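Local coordinates for protein multicopper oxidase (Pseudomonas thermotolerans, PDB 6VOW) that probably couples the one-electron oxidation of phenolic or similar substrates to the reduction of dioxygen to water at a cluster of copper ions, as laccases do, at residues 93-98 with 123-128; 393-398 with 433-438. All blocks are in the same frame, centred on the assembly; numbering follows the deposited sequence.

Interaction 1: 93-98 with 123-128; sequences IHWHGI and YVFKTE. With CU (copper (II) ion), chain C; C2O (Cu-O-Cu linkage), chain B.
The indole of Trp-95 takes part in two edge-to-face stacks at once, giving its edge to Tyr-123 and one face to Phe-125. Its NE1 comes down over the phenol face, 3.3 Å from CG of Tyr-123, with the planes at 67°, so the polar N-H edge meets pi electrons. Phe-125, its CG set between backbone N and carbonyl carbon (chi1 48°), drives its own edge at the pyrrole ring, CZ 3.7 Å from CG of Trp-95, while CG2 of Ile-93 covers the opposite indole face. Tyrosine suits position 123 because its ring packs on the indole while its OH accepts the N-H of Ile-93 (N to OH 3.0 Å, 153° at the hydrogen) and also bonds Gln-112. Branched Ile-98 ends the row, its CG2 3.6 Å from CD2 of Phe-125. A type II turn from Trp-95 to Ile-98 brings it there, with Gly-97 at a positive phi. Strand alternation turns His-94 and His-96 the other way: NE2 of His-94 binds one copper at 2.0 Å, and ND1 of His-96 binds another. The cluster packs between two sheets of a cupredoxin-like beta sandwich, and its His-X-His strand borders the trinuclear copper site of a multicopper oxidase.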
loop_
_atom_site.group_PDB
_atom_site.type_symbol
_atom_site.label_atom_id
_atom_site.label_comp_id
_atom_site.label_asym_id
_atom_site.label_seq_id
_atom_site.Cartn_x
_atom_site.Cartn_y
_atom_site.Cartn_z
ATOM N N ILE A 93 0.281 6.610 12.831
ATOM C CA ILE A 93 -0.416 6.323 11.553
ATOM C C ILE A 93 0.435 6.915 10.517
ATOM O O ILE A 93 0.733 8.106 10.555
ATOM C CB ILE A 93 -1.852 6.894 11.422
ATOM C CG1 ILE A 93 -2.735 6.163 12.416
ATOM C CG2 ILE A 93 -2.432 6.566 10.025
ATOM C CD1 ILE A 93 -4.163 6.717 12.528
ATOM N N HIS A 94 0.947 6.038 9.669
ATOM C CA HIS A 94 1.666 6.474 8.496
ATOM C C HIS A 94 0.751 6.389 7.289
ATOM O O HIS A 94 -0.008 5.452 7.186
ATOM C CB HIS A 94 2.903 5.603 8.292
ATOM C CG HIS A 94 3.506 5.741 6.929
ATOM N ND1 HIS A 94 4.207 6.856 6.514
ATOM C CD2 HIS A 94 3.540 4.871 5.901
ATOM C CE1 HIS A 94 4.573 6.696 5.247
ATOM N NE2 HIS A 94 4.208 5.488 4.878
ATOM N N TRP A 95 0.815 7.378 6.406
ATOM C CA TRP A 95 -0.216 7.569 5.357
ATOM C C TRP A 95 0.510 7.239 4.081
ATOM O O TRP A 95 1.256 8.093 3.462
ATOM C CB TRP A 95 -0.800 8.963 5.364
ATOM C CG TRP A 95 -1.340 9.307 6.667
ATOM C CD1 TRP A 95 -0.683 9.902 7.683
ATOM C CD2 TRP A 95 -2.675 9.073 7.130
ATOM N NE1 TRP A 95 -1.506 10.033 8.766
ATOM C CE2 TRP A 95 -2.744 9.554 8.463
ATOM C CE3 TRP A 95 -3.815 8.489 6.566
ATOM C CZ2 TRP A 95 -3.919 9.464 9.244
ATOM C CZ3 TRP A 95 -5.014 8.430 7.339
ATOM C CH2 TRP A 95 -5.043 8.889 8.665
ATOM N N HIS A 96 0.381 5.932 3.777
ATOM C CA HIS A 96 1.204 5.245 2.743
ATOM C C HIS A 96 0.867 5.823 1.404
ATOM O O HIS A 96 -0.237 5.630 0.903
ATOM C CB HIS A 96 0.972 3.697 2.740
ATOM C CG HIS A 96 1.830 2.970 1.725
ATOM N ND1 HIS A 96 2.764 2.014 2.058
ATOM C CD2 HIS A 96 1.913 3.102 0.379
ATOM C CE1 HIS A 96 3.340 1.551 0.969
ATOM N NE2 HIS A 96 2.857 2.222 -0.061
ATOM N N GLY A 97 1.826 6.529 0.827
ATOM C CA GLY A 97 1.779 7.019 -0.526
ATOM C C GLY A 97 1.551 8.550 -0.617
ATOM O O GLY A 97 1.758 9.173 -1.670
ATOM N N ILE A 98 1.110 9.142 0.476
ATOM C CA ILE A 98 0.803 10.554 0.488
ATOM C C ILE A 98 2.081 11.321 0.600
ATOM O O ILE A 98 2.853 11.093 1.484
ATOM C CB ILE A 98 -0.122 10.972 1.666
ATOM C CG1 ILE A 98 -1.459 10.181 1.645
ATOM C CG2 ILE A 98 -0.367 12.501 1.618
ATOM C CD1 ILE A 98 -2.150 10.319 0.369
ATOM N N TYR A 123 -3.510 14.357 12.550
ATOM C CA TYR A 123 -2.831 14.324 11.242
ATOM C C TYR A 123 -3.632 15.230 10.358
ATOM O O TYR A 123 -4.773 14.951 10.115
ATOM C CB TYR A 123 -2.704 12.910 10.614
ATOM C CG TYR A 123 -1.866 11.958 11.475
ATOM C CD1 TYR A 123 -0.511 11.872 11.326
ATOM C CD2 TYR A 123 -2.467 11.131 12.406
ATOM C CE1 TYR A 123 0.256 11.022 12.104
ATOM C CE2 TYR A 123 -1.724 10.266 13.193
ATOM C CZ TYR A 123 -0.370 10.224 13.045
ATOM O OH TYR A 123 0.314 9.406 13.855
ATOM N N VAL A 124 -3.033 16.324 9.903
ATOM C CA VAL A 124 -3.608 17.245 8.915
ATOM C C VAL A 124 -2.676 17.404 7.748
ATOM O O VAL A 124 -1.505 17.825 7.935
ATOM C CB VAL A 124 -3.761 18.739 9.406
ATOM C CG1 VAL A 124 -5.044 19.327 8.857
ATOM C CG2 VAL A 124 -3.683 18.895 10.895
ATOM N N PHE A 125 -3.158 17.142 6.542
ATOM C CA PHE A 125 -2.291 17.402 5.374
ATOM C C PHE A 125 -3.202 17.490 4.172
ATOM O O PHE A 125 -4.384 17.067 4.221
ATOM C CB PHE A 125 -1.270 16.286 5.189
ATOM C CG PHE A 125 -1.895 14.908 5.247
ATOM C CD1 PHE A 125 -2.075 14.242 6.463
ATOM C CD2 PHE A 125 -2.362 14.249 4.077
ATOM C CE1 PHE A 125 -2.650 12.965 6.498
ATOM C CE2 PHE A 125 -2.912 12.961 4.151
ATOM C CZ PHE A 125 -3.034 12.336 5.359
ATOM N N LYS A 126 -2.709 18.151 3.152
ATOM C CA LYS A 126 -3.435 18.238 1.900
ATOM C C LYS A 126 -3.060 16.970 1.134
ATOM O O LYS A 126 -1.898 16.522 1.149
ATOM C CB LYS A 126 -3.023 19.504 1.084
ATOM C CG LYS A 126 -3.244 20.859 1.733
ATOM C CD LYS A 126 -2.781 22.013 0.817
ATOM C CE LYS A 126 -3.792 22.322 -0.276
ATOM N NZ LYS A 126 -5.113 22.719 0.300
ATOM N N THR A 127 -4.081 16.407 0.480
ATOM C CA THR A 127 -3.983 15.322 -0.447
ATOM C C THR A 127 -4.044 15.857 -1.866
ATOM O O THR A 127 -5.135 16.113 -2.375
ATOM C CB THR A 127 -5.140 14.359 -0.167
ATOM O OG1 THR A 127 -6.389 15.059 -0.292
ATOM C CG2 THR A 127 -5.071 13.807 1.251
ATOM N N GLU A 128 -2.894 16.126 -2.472
ATOM C CA GLU A 128 -2.773 16.614 -3.809
ATOM C C GLU A 128 -2.817 15.540 -4.896
ATOM O O GLU A 128 -2.845 15.936 -6.085
ATOM C CB GLU A 128 -1.456 17.409 -4.000
ATOM C CG GLU A 128 -1.267 18.581 -3.017
ATOM C CD GLU A 128 -2.145 19.808 -3.293
ATOM O OE1 GLU A 128 -2.951 19.810 -4.242
ATOM O OE2 GLU A 128 -2.027 20.799 -2.567
HETATM CU CU CU C . 5.040 4.681 3.245
HETATM CU CU2 C2O B . 3.147 1.442 4.023
HETATM CU CU3 C2O B . 7.183 2.783 5.771
HETATM O O1 C2O B . 5.243 2.053 4.770
#

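Interaction 2: 393-398 with 433-438; sequences HGMVFK and GVWMFH. With C2O (Cu-O-Cu linkage), chain B.
With CG anti to the carbonyl carbon (chi1 -73°), the imidazole of His-393 swings beside its own backbone N and lies under Met-436, while CG of His-438 stands between its backbone N and carbonyl carbon (chi1 75°), which turns that ring to the same copper. Both NE2 atoms bind CU3 of the Cu-O-Cu linkage, NE2 of His-393 at 2.2 Å, and the two rings meet rim to rim with planes at 68°. His-393 is held at both backbone and ring. Its N gives a nearly straight hydrogen bond to O of Met-436 (2.8 Å); CB of Met-436 sits almost squarely over the imidazole face, 3.6 Å from the centroid; and ND1 is hydrogen-bonded to Asp-105, which fixes the ring's rotation and probably makes NE2 a stronger donor to copper. Next to it, CA of Gly-394 lies over the six-membered ring of Trp-435, 3.3 Å from CE3, so close that any CB would clash; its positive phi suits glycine too. SD of Met-395 lies over the five-membered ring of the same indole in a Met-aromatic contact, 4.5 Å from the centroid. Were Trp-435 replaced by an alanine, the indole surface under Gly-394 would be gone, which is likely to leave a gap there and the sulfur of Met-395 without its aromatic partner. Residues 433-438 pair with strand 450-455, whose Val-455 also touches Trp-435, whereas 393-398 runs from the copper site into strand 397-402, where Phe-397 packs on strand 422-428.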
loop_
_atom_site.group_PDB
_atom_site.type_symbol
_atom_site.label_atom_id
_atom_site.label_comp_id
_atom_site.label_asym_id
_atom_site.label_seq_id
_atom_site.Cartn_x
_atom_site.Cartn_y
_atom_site.Cartn_z
ATOM N N HIS A 393 9.080 6.559 1.452
ATOM C CA HIS A 393 8.232 7.545 1.998
ATOM C C HIS A 393 8.452 8.874 1.371
ATOM O O HIS A 393 9.570 9.164 0.845
ATOM C CB HIS A 393 8.647 7.777 3.380
ATOM C CG HIS A 393 8.295 6.687 4.261
ATOM N ND1 HIS A 393 7.889 6.900 5.553
ATOM C CD2 HIS A 393 8.201 5.365 4.027
ATOM C CE1 HIS A 393 7.553 5.750 6.090
ATOM N NE2 HIS A 393 7.736 4.817 5.174
ATOM N N GLY A 394 7.400 9.698 1.479
ATOM C CA GLY A 394 7.540 11.130 1.281
ATOM C C GLY A 394 7.483 11.595 -0.121
ATOM O O GLY A 394 7.229 12.755 -0.341
ATOM N N MET A 395 7.760 10.675 -1.035
ATOM C CA MET A 395 8.058 10.956 -2.390
ATOM C C MET A 395 7.556 9.864 -3.281
ATOM O O MET A 395 7.326 8.738 -2.878
ATOM C CB MET A 395 9.543 11.067 -2.567
ATOM C CG MET A 395 10.052 12.497 -2.406
ATOM S SD MET A 395 11.508 12.720 -1.373
ATOM C CE MET A 395 12.710 11.605 -2.047
ATOM N N VAL A 396 7.382 10.250 -4.523
ATOM C CA VAL A 396 6.912 9.355 -5.537
ATOM C C VAL A 396 8.033 9.183 -6.537
ATOM O O VAL A 396 8.627 10.170 -6.950
ATOM C CB VAL A 396 5.678 9.978 -6.179
ATOM C CG1 VAL A 396 5.557 9.570 -7.598
ATOM C CG2 VAL A 396 4.446 9.531 -5.394
ATOM N N PHE A 397 8.328 7.953 -6.935
ATOM C CA PHE A 397 9.346 7.797 -7.948
ATOM C C PHE A 397 8.694 7.254 -9.198
ATOM O O PHE A 397 7.591 6.706 -9.155
ATOM C CB PHE A 397 10.522 6.921 -7.480
ATOM C CG PHE A 397 10.104 5.604 -6.933
ATOM C CD1 PHE A 397 9.833 4.543 -7.777
ATOM C CD2 PHE A 397 9.984 5.422 -5.564
ATOM C CE1 PHE A 397 9.415 3.309 -7.221
ATOM C CE2 PHE A 397 9.617 4.231 -5.016
ATOM C CZ PHE A 397 9.334 3.158 -5.835
ATOM N N LYS A 398 9.377 7.454 -10.299
ATOM C CA LYS A 398 8.980 6.964 -11.609
ATOM C C LYS A 398 9.848 5.793 -11.969
ATOM O O LYS A 398 11.067 5.886 -11.943
ATOM C CB LYS A 398 9.208 8.070 -12.659
ATOM C CG LYS A 398 8.640 7.747 -14.020
ATOM C CD LYS A 398 8.690 8.896 -14.960
ATOM C CE LYS A 398 7.585 8.767 -15.988
ATOM N NZ LYS A 398 7.657 9.962 -16.894
ATOM N N GLY A 433 13.051 16.371 4.527
ATOM C CA GLY A 433 12.914 15.532 5.676
ATOM C C GLY A 433 13.835 14.353 5.618
ATOM O O GLY A 433 14.832 14.392 4.927
ATOM N N VAL A 434 13.467 13.339 6.388
ATOM C CA VAL A 434 14.195 12.109 6.488
ATOM C C VAL A 434 13.188 11.050 6.228
ATOM O O VAL A 434 12.348 10.805 7.022
ATOM C CB VAL A 434 14.863 11.914 7.874
ATOM C CG1 VAL A 434 15.646 10.587 7.868
ATOM C CG2 VAL A 434 15.802 13.078 8.205
ATOM N N TRP A 435 13.273 10.426 5.075
ATOM C CA TRP A 435 12.226 9.489 4.651
ATOM C C TRP A 435 12.705 8.051 4.656
ATOM O O TRP A 435 13.714 7.711 4.037
ATOM C CB TRP A 435 11.825 9.811 3.223
ATOM C CG TRP A 435 11.577 11.181 3.128
ATOM C CD1 TRP A 435 12.448 12.143 2.726
ATOM C CD2 TRP A 435 10.427 11.839 3.593
ATOM N NE1 TRP A 435 11.880 13.377 2.871
ATOM C CE2 TRP A 435 10.629 13.218 3.400
ATOM C CE3 TRP A 435 9.231 11.410 4.115
ATOM C CZ2 TRP A 435 9.635 14.166 3.667
ATOM C CZ3 TRP A 435 8.247 12.397 4.408
ATOM C CH2 TRP A 435 8.469 13.735 4.173
ATOM N N MET A 436 11.931 7.219 5.309
ATOM C CA MET A 436 12.153 5.776 5.287
ATOM C C MET A 436 12.027 5.189 3.888
ATOM O O MET A 436 11.159 5.554 3.069
ATOM C CB MET A 436 11.187 5.009 6.211
ATOM C CG MET A 436 11.161 5.451 7.673
ATOM S SD MET A 436 12.816 5.496 8.451
ATOM C CE MET A 436 13.477 7.091 7.918
ATOM N N PHE A 437 12.882 4.210 3.696
ATOM C CA PHE A 437 13.069 3.535 2.449
ATOM C C PHE A 437 13.265 2.082 2.782
ATOM O O PHE A 437 14.229 1.724 3.404
ATOM C CB PHE A 437 14.280 4.087 1.811
ATOM C CG PHE A 437 14.591 3.511 0.495
ATOM C CD1 PHE A 437 13.631 3.351 -0.463
ATOM C CD2 PHE A 437 15.917 3.225 0.178
ATOM C CE1 PHE A 437 13.957 2.852 -1.712
ATOM C CE2 PHE A 437 16.265 2.754 -1.079
ATOM C CZ PHE A 437 15.270 2.570 -2.028
ATOM N N HIS A 438 12.272 1.292 2.459
ATOM C CA HIS A 438 12.247 -0.032 2.994
ATOM C C HIS A 438 11.405 -1.047 2.188
ATOM O O HIS A 438 10.513 -0.713 1.355
ATOM C CB HIS A 438 11.855 0.029 4.474
ATOM C CG HIS A 438 10.408 0.300 4.670
ATOM N ND1 HIS A 438 9.461 -0.677 4.533
ATOM C CD2 HIS A 438 9.732 1.453 4.853
ATOM C CE1 HIS A 438 8.263 -0.162 4.692
ATOM N NE2 HIS A 438 8.406 1.124 4.887
HETATM CU CU2 C2O B . 3.147 1.442 4.023
HETATM CU CU3 C2O B . 7.183 2.783 5.771
HETATM O O1 C2O B . 5.243 2.053 4.770
#

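In the fold
Both segments of interaction 1 precede those of interaction 2 in the sequence, and the centres of the two contacts lie about 13 Å apart. They belong to different multicopper oxidase domains, the first N-terminal and the second C-terminal. In each, one segment belongs to a sheet beside the copper site: strand 94-96 in interaction 1, strand 433-439 in interaction 2. Interaction 1 packs its sheet on another, through strand 120-126, whereas interaction 2 joins strand 433-439 to the loop that leads into strand 397-402 of a different sheet. They touch where the stacked rings of His-94 and His-393 meet, CE1 of His-94 to CE1 of His-393 at 3.2 Å, and Asp-105 is hydrogen-bonded to both. The copper cluster therefore sits at an interface between domains, as in laccases.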